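Local coordinates for protein luciferase (Lingulodinium polyedrum, PDB 1VPR) that catalyses the oxygen-dependent oxidation of dinoflagellate luciferin with emission of blue light, this chain being the third of three homologous luciferase domains, at residues 104-109 and 289-294; 253-256 and 260-263. One frame throughout, in Å; residues are numbered along the deposited sequence.

Contact 1: 104-109 and 289-294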
loop_
_atom_site.group_PDB
_atom_site.type_symbol
_atom_site.label_atom_id
_atom_site.label_comp_id
_atom_site.label_asym_id
_atom_site.label_seq_id
_atom_site.Cartn_x
_atom_site.Cartn_y
_atom_site.Cartn_z
ATOM N N ARG A 104 -6.005 -1.298 -22.891
ATOM C CA ARG A 104 -4.796 -0.697 -23.442
ATOM C C ARG A 104 -4.618 0.748 -22.998
ATOM O O ARG A 104 -3.837 1.488 -23.590
ATOM C CB ARG A 104 -4.822 -0.774 -24.984
ATOM C CG ARG A 104 -4.971 -2.200 -25.550
ATOM C CD ARG A 104 -3.938 -3.167 -24.980
ATOM N NE ARG A 104 -4.210 -4.539 -25.408
ATOM C CZ ARG A 104 -3.795 -5.632 -24.765
ATOM N NH1 ARG A 104 -3.074 -5.523 -23.649
ATOM N NH2 ARG A 104 -4.116 -6.839 -25.229
ATOM N N THR A 105 -5.329 1.154 -21.953
ATOM C CA THR A 105 -5.212 2.533 -21.472
ATOM C C THR A 105 -4.378 2.623 -20.202
ATOM O O THR A 105 -4.393 3.651 -19.530
ATOM C CB THR A 105 -6.602 3.163 -21.151
ATOM O OG1 THR A 105 -7.179 2.472 -20.038
ATOM C CG2 THR A 105 -7.575 3.043 -22.362
ATOM N N LEU A 106 -3.651 1.562 -19.870
ATOM C CA LEU A 106 -2.832 1.566 -18.652
ATOM C C LEU A 106 -1.653 2.523 -18.693
ATOM O O LEU A 106 -1.116 2.826 -19.761
ATOM C CB LEU A 106 -2.320 0.169 -18.350
ATOM C CG LEU A 106 -3.414 -0.769 -17.895
ATOM C CD1 LEU A 106 -2.861 -2.177 -17.935
ATOM C CD2 LEU A 106 -3.864 -0.392 -16.490
ATOM N N CYS A 107 -1.267 2.984 -17.504
ATOM C CA CYS A 107 -0.168 3.920 -17.311
ATOM C C CYS A 107 1.131 3.384 -17.871
ATOM O O CYS A 107 1.251 2.195 -18.174
ATOM C CB CYS A 107 0.017 4.203 -15.809
ATOM S SG CYS A 107 0.305 2.667 -14.842
ATOM N N PHE A 108 2.101 4.282 -17.998
ATOM C CA PHE A 108 3.440 3.959 -18.512
ATOM C C PHE A 108 3.365 3.295 -19.891
ATOM O O PHE A 108 4.198 2.456 -20.225
ATOM C CB PHE A 108 4.187 3.036 -17.539
ATOM C CG PHE A 108 4.624 3.713 -16.255
ATOM C CD1 PHE A 108 3.864 3.593 -15.100
ATOM C CD2 PHE A 108 5.799 4.479 -16.215
ATOM C CE1 PHE A 108 4.255 4.227 -13.912
ATOM C CE2 PHE A 108 6.200 5.118 -15.030
ATOM C CZ PHE A 108 5.420 4.987 -13.874
ATOM N N ASN A 109 2.371 3.694 -20.681
ATOM C CA ASN A 109 2.156 3.122 -22.012
ATOM C C ASN A 109 1.969 1.619 -21.880
ATOM O O ASN A 109 2.615 0.834 -22.571
ATOM C CB ASN A 109 3.341 3.436 -22.925
ATOM C CG ASN A 109 3.360 4.889 -23.332
ATOM O OD1 ASN A 109 2.336 5.426 -23.775
ATOM N ND2 ASN A 109 4.511 5.543 -23.185
ATOM N N ARG A 289 -9.867 0.337 -9.598
ATOM C CA ARG A 289 -9.017 -0.739 -10.046
ATOM C C ARG A 289 -7.575 -0.340 -9.831
ATOM O O ARG A 289 -7.133 0.713 -10.275
ATOM C CB ARG A 289 -9.224 -1.083 -11.532
ATOM C CG ARG A 289 -8.339 -2.267 -11.970
ATOM C CD ARG A 289 -8.372 -2.499 -13.495
ATOM N NE ARG A 289 -7.780 -1.376 -14.236
ATOM C CZ ARG A 289 -7.990 -1.142 -15.535
ATOM N NH1 ARG A 289 -7.417 -0.107 -16.130
ATOM N NH2 ARG A 289 -8.787 -1.939 -16.241
ATOM N N GLN A 290 -6.852 -1.193 -9.121
ATOM C CA GLN A 290 -5.433 -0.980 -8.850
ATOM C C GLN A 290 -4.660 -1.956 -9.744
ATOM O O GLN A 290 -4.954 -3.149 -9.760
ATOM C CB GLN A 290 -5.168 -1.304 -7.380
ATOM C CG GLN A 290 -3.727 -1.193 -6.918
ATOM C CD GLN A 290 -3.607 -1.464 -5.440
ATOM O OE1 GLN A 290 -4.223 -0.776 -4.617
ATOM N NE2 GLN A 290 -2.817 -2.476 -5.090
ATOM N N ALA A 291 -3.671 -1.463 -10.486
ATOM C CA ALA A 291 -2.899 -2.322 -11.365
ATOM C C ALA A 291 -1.421 -2.082 -11.085
ATOM O O ALA A 291 -0.918 -0.969 -11.293
ATOM C CB ALA A 291 -3.231 -1.999 -12.850
ATOM N N THR A 292 -0.738 -3.125 -10.621
ATOM C CA THR A 292 0.684 -3.057 -10.291
ATOM C C THR A 292 1.494 -3.961 -11.215
ATOM O O THR A 292 1.136 -5.119 -11.422
ATOM C CB THR A 292 0.929 -3.523 -8.866
ATOM O OG1 THR A 292 0.047 -2.821 -7.982
ATOM C CG2 THR A 292 2.370 -3.242 -8.449
ATOM N N GLU A 293 2.597 -3.440 -11.740
ATOM C CA GLU A 293 3.417 -4.215 -12.673
ATOM C C GLU A 293 4.907 -4.216 -12.402
ATOM O O GLU A 293 5.492 -3.205 -12.011
ATOM C CB GLU A 293 3.194 -3.710 -14.109
ATOM C CG GLU A 293 3.799 -4.592 -15.223
ATOM C CD GLU A 293 5.266 -4.297 -15.551
ATOM O OE1 GLU A 293 5.826 -5.025 -16.411
ATOM O OE2 GLU A 293 5.855 -3.349 -14.972
ATOM N N VAL A 294 5.506 -5.380 -12.615
ATOM C CA VAL A 294 6.942 -5.560 -12.499
ATOM C C VAL A 294 7.331 -6.772 -13.359
ATOM O O VAL A 294 6.639 -7.811 -13.385
ATOM C CB VAL A 294 7.392 -5.746 -11.030
ATOM C CG1 VAL A 294 7.026 -7.128 -10.516
ATOM C CG2 VAL A 294 8.892 -5.460 -10.915
#
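Leu106 meets strand 285-294 through a single methyl group, which touches both the head of Arg289 and the small side chain of Ala291. From CB, the leucine points toward the strand. CG lies anti to the carbonyl carbon (chi1 -70°) and still stands 4.4 Å from NH1 of Arg289. There the chain forks: CD1 continues the extended line from CA, while CD2 turns to the strand and makes both contacts, at 3.6 Å from Arg289 NH1 and 4.0 Å from Ala291 CB. A forked, apolar tip suits this buried place, and alanine offers it a methyl without holding the two segments farther apart.

Arg289 reaches over from two residues earlier on the same face. Its CG is anti to the backbone N, and a bend at chi3 (65°) brings the guanidinium to the leucine. The two side chains cross at about a right angle, and CD2 comes to the guanidinium obliquely. The same NH1 that packs against this methyl forms a salt bridge with Asp103, a double role for which arginine is long enough. The other carboxylate oxygen of Asp103 is hydrogen-bonded to Thr105 OG1, tying the start of the loop to the same anion.

Together these contacts are those of a connecting segment packed across one face of an antiparallel barrel sheet of the calycin superfamily.

Contact 2: 253-256 and 260-263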
loop_
_atom_site.group_PDB
_atom_site.type_symbol
_atom_site.label_atom_id
_atom_site.label_comp_id
_atom_site.label_asym_id
_atom_site.label_seq_id
_atom_site.Cartn_x
_atom_site.Cartn_y
_atom_site.Cartn_z
ATOM N N VAL A 253 1.362 10.137 -8.062
ATOM C CA VAL A 253 1.154 11.389 -8.782
ATOM C C VAL A 253 -0.346 11.372 -9.102
ATOM O O VAL A 253 -0.913 10.317 -9.389
ATOM C CB VAL A 253 1.960 11.448 -10.105
ATOM C CG1 VAL A 253 1.734 12.839 -10.785
ATOM C CG2 VAL A 253 3.479 11.234 -9.797
ATOM N N LEU A 254 -0.984 12.528 -9.038
ATOM C CA LEU A 254 -2.419 12.643 -9.317
ATOM C C LEU A 254 -2.518 13.616 -10.508
ATOM O O LEU A 254 -2.876 14.775 -10.362
ATOM C CB LEU A 254 -3.137 13.210 -8.077
ATOM C CG LEU A 254 -3.493 12.285 -6.893
ATOM C CD1 LEU A 254 -2.349 11.349 -6.543
ATOM C CD2 LEU A 254 -3.854 13.145 -5.695
ATOM N N PRO A 255 -2.238 13.119 -11.719
ATOM C CA PRO A 255 -2.254 13.906 -12.954
ATOM C C PRO A 255 -3.606 14.099 -13.606
ATOM O O PRO A 255 -3.734 14.902 -14.540
ATOM C CB PRO A 255 -1.348 13.082 -13.849
ATOM C CG PRO A 255 -1.891 11.673 -13.535
ATOM C CD PRO A 255 -1.967 11.699 -12.021
ATOM N N GLU A 256 -4.604 13.369 -13.120
ATOM C CA GLU A 256 -5.930 13.385 -13.722
ATOM C C GLU A 256 -6.972 13.405 -12.643
ATOM O O GLU A 256 -6.659 13.169 -11.485
ATOM C CB GLU A 256 -6.121 12.119 -14.535
ATOM C CG GLU A 256 -5.193 11.982 -15.703
ATOM C CD GLU A 256 -5.162 10.557 -16.232
ATOM O OE1 GLU A 256 -6.175 9.841 -16.103
ATOM O OE2 GLU A 256 -4.119 10.159 -16.782
ATOM N N LYS A 260 -4.666 7.798 -10.363
ATOM C CA LYS A 260 -3.373 8.093 -9.755
ATOM C C LYS A 260 -2.374 7.191 -10.457
ATOM O O LYS A 260 -2.698 6.045 -10.815
ATOM C CB LYS A 260 -3.329 7.732 -8.264
ATOM C CG LYS A 260 -4.241 8.532 -7.367
ATOM C CD LYS A 260 -3.870 8.197 -5.914
ATOM C CE LYS A 260 -4.070 6.691 -5.619
ATOM N NZ LYS A 260 -3.753 6.395 -4.205
ATOM N N ILE A 261 -1.171 7.694 -10.662
ATOM C CA ILE A 261 -0.100 6.911 -11.298
ATOM C C ILE A 261 1.136 7.050 -10.420
ATOM O O ILE A 261 1.513 8.154 -10.014
ATOM C CB ILE A 261 0.225 7.419 -12.722
ATOM C CG1 ILE A 261 -1.015 7.291 -13.604
ATOM C CG2 ILE A 261 1.375 6.582 -13.319
ATOM C CD1 ILE A 261 -0.834 7.858 -15.003
ATOM N N GLY A 262 1.783 5.935 -10.123
ATOM C CA GLY A 262 2.945 6.010 -9.247
ATOM C C GLY A 262 3.884 4.843 -9.401
ATOM O O GLY A 262 3.794 4.061 -10.354
ATOM N N PHE A 263 4.797 4.712 -8.466
ATOM C CA PHE A 263 5.750 3.618 -8.525
ATOM C C PHE A 263 6.286 3.445 -7.125
ATOM O O PHE A 263 6.201 4.376 -6.311
ATOM C CB PHE A 263 6.917 3.973 -9.452
ATOM C CG PHE A 263 7.706 5.140 -8.983
ATOM C CD1 PHE A 263 7.268 6.447 -9.241
ATOM C CD2 PHE A 263 8.872 4.951 -8.243
ATOM C CE1 PHE A 263 7.984 7.536 -8.770
ATOM C CE2 PHE A 263 9.594 6.046 -7.761
ATOM C CZ PHE A 263 9.160 7.322 -8.022
#
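Val253 and Ile261 face each other as an antiparallel hydrogen-bonded pair, each giving its N-H to the other's carbonyl. Val253 N lies 2.8 Å from Ile261 O, and Ile261 N lies 2.9 Å from Val253 O. The second bond is the straighter, with an N-H...O angle of 164° against 147° for the first, whose donor is also more tilted from the carbonyl plane. Val253 O receives a further CA-H...O contact from Lys260 CA, 3.3 Å away.

Beyond this pair the chain leaves the strand, and its polar groups are met differently. The N-H of Leu254 goes to Ser234 OG, while Pro255 has no N-H to satisfy, which suits a place where the ladder ends. On the other segment, the backbones of Lys260 and Gly262 bond to Arg277 and Ile275 of strand 271-282, so strand 259-266 is held along both edges.

The side chains of Leu254 and Lys260 leave in a common direction and lie alongside each other. Leu254 CD1 presses tightly on Lys260 CG at 3.5 Å and lies 3.6 Å from Lys260 CD, so the lysine's methylenes serve as apolar surface. A bend at chi3 (-61°) follows, and the lysine makes a cation-pi contact with Trp252. Ile261 of the bonded pair also meets Pro255, CD1 to CG at 4.2 Å, the compact proline ring and the long isoleucine branch both being apolar; Glu256 also approaches that methyl, but its carboxylate is paired with Arg259.

The reciprocal bonds that close this hairpin use main-chain groups alone and draw on no side-chain polar group, whereas aliphatic packing, Ser234 and the charged or aromatic neighbours take over where the regular pairing stops.

Overall arrangement
Contacts 1 and 2 lie with their centres about 11 Å apart, within the luciferase catalytic domain. In sequence the order is 104-109, 253-256, 260-263, 289-294, so both segments of contact 2 fall within the 179 residues that separate those of contact 1. Both reach the same antiparallel sheet, where strand 271-282 separates 259-266 from 285-294. Segment 104-109 bridges that gap: while Leu106 serves contact 1, it also touches Glu276 of the middle strand, whose OE1 accepts a hydrogen bond from Cys107 N; Cys107 CB packs 3.7 Å from Ile261 CG2, and Phe108 CE1 lies 3.6 Å from Gly262 O. One segment preceding the sheet in sequence thus spans three neighbouring strands of the barrel.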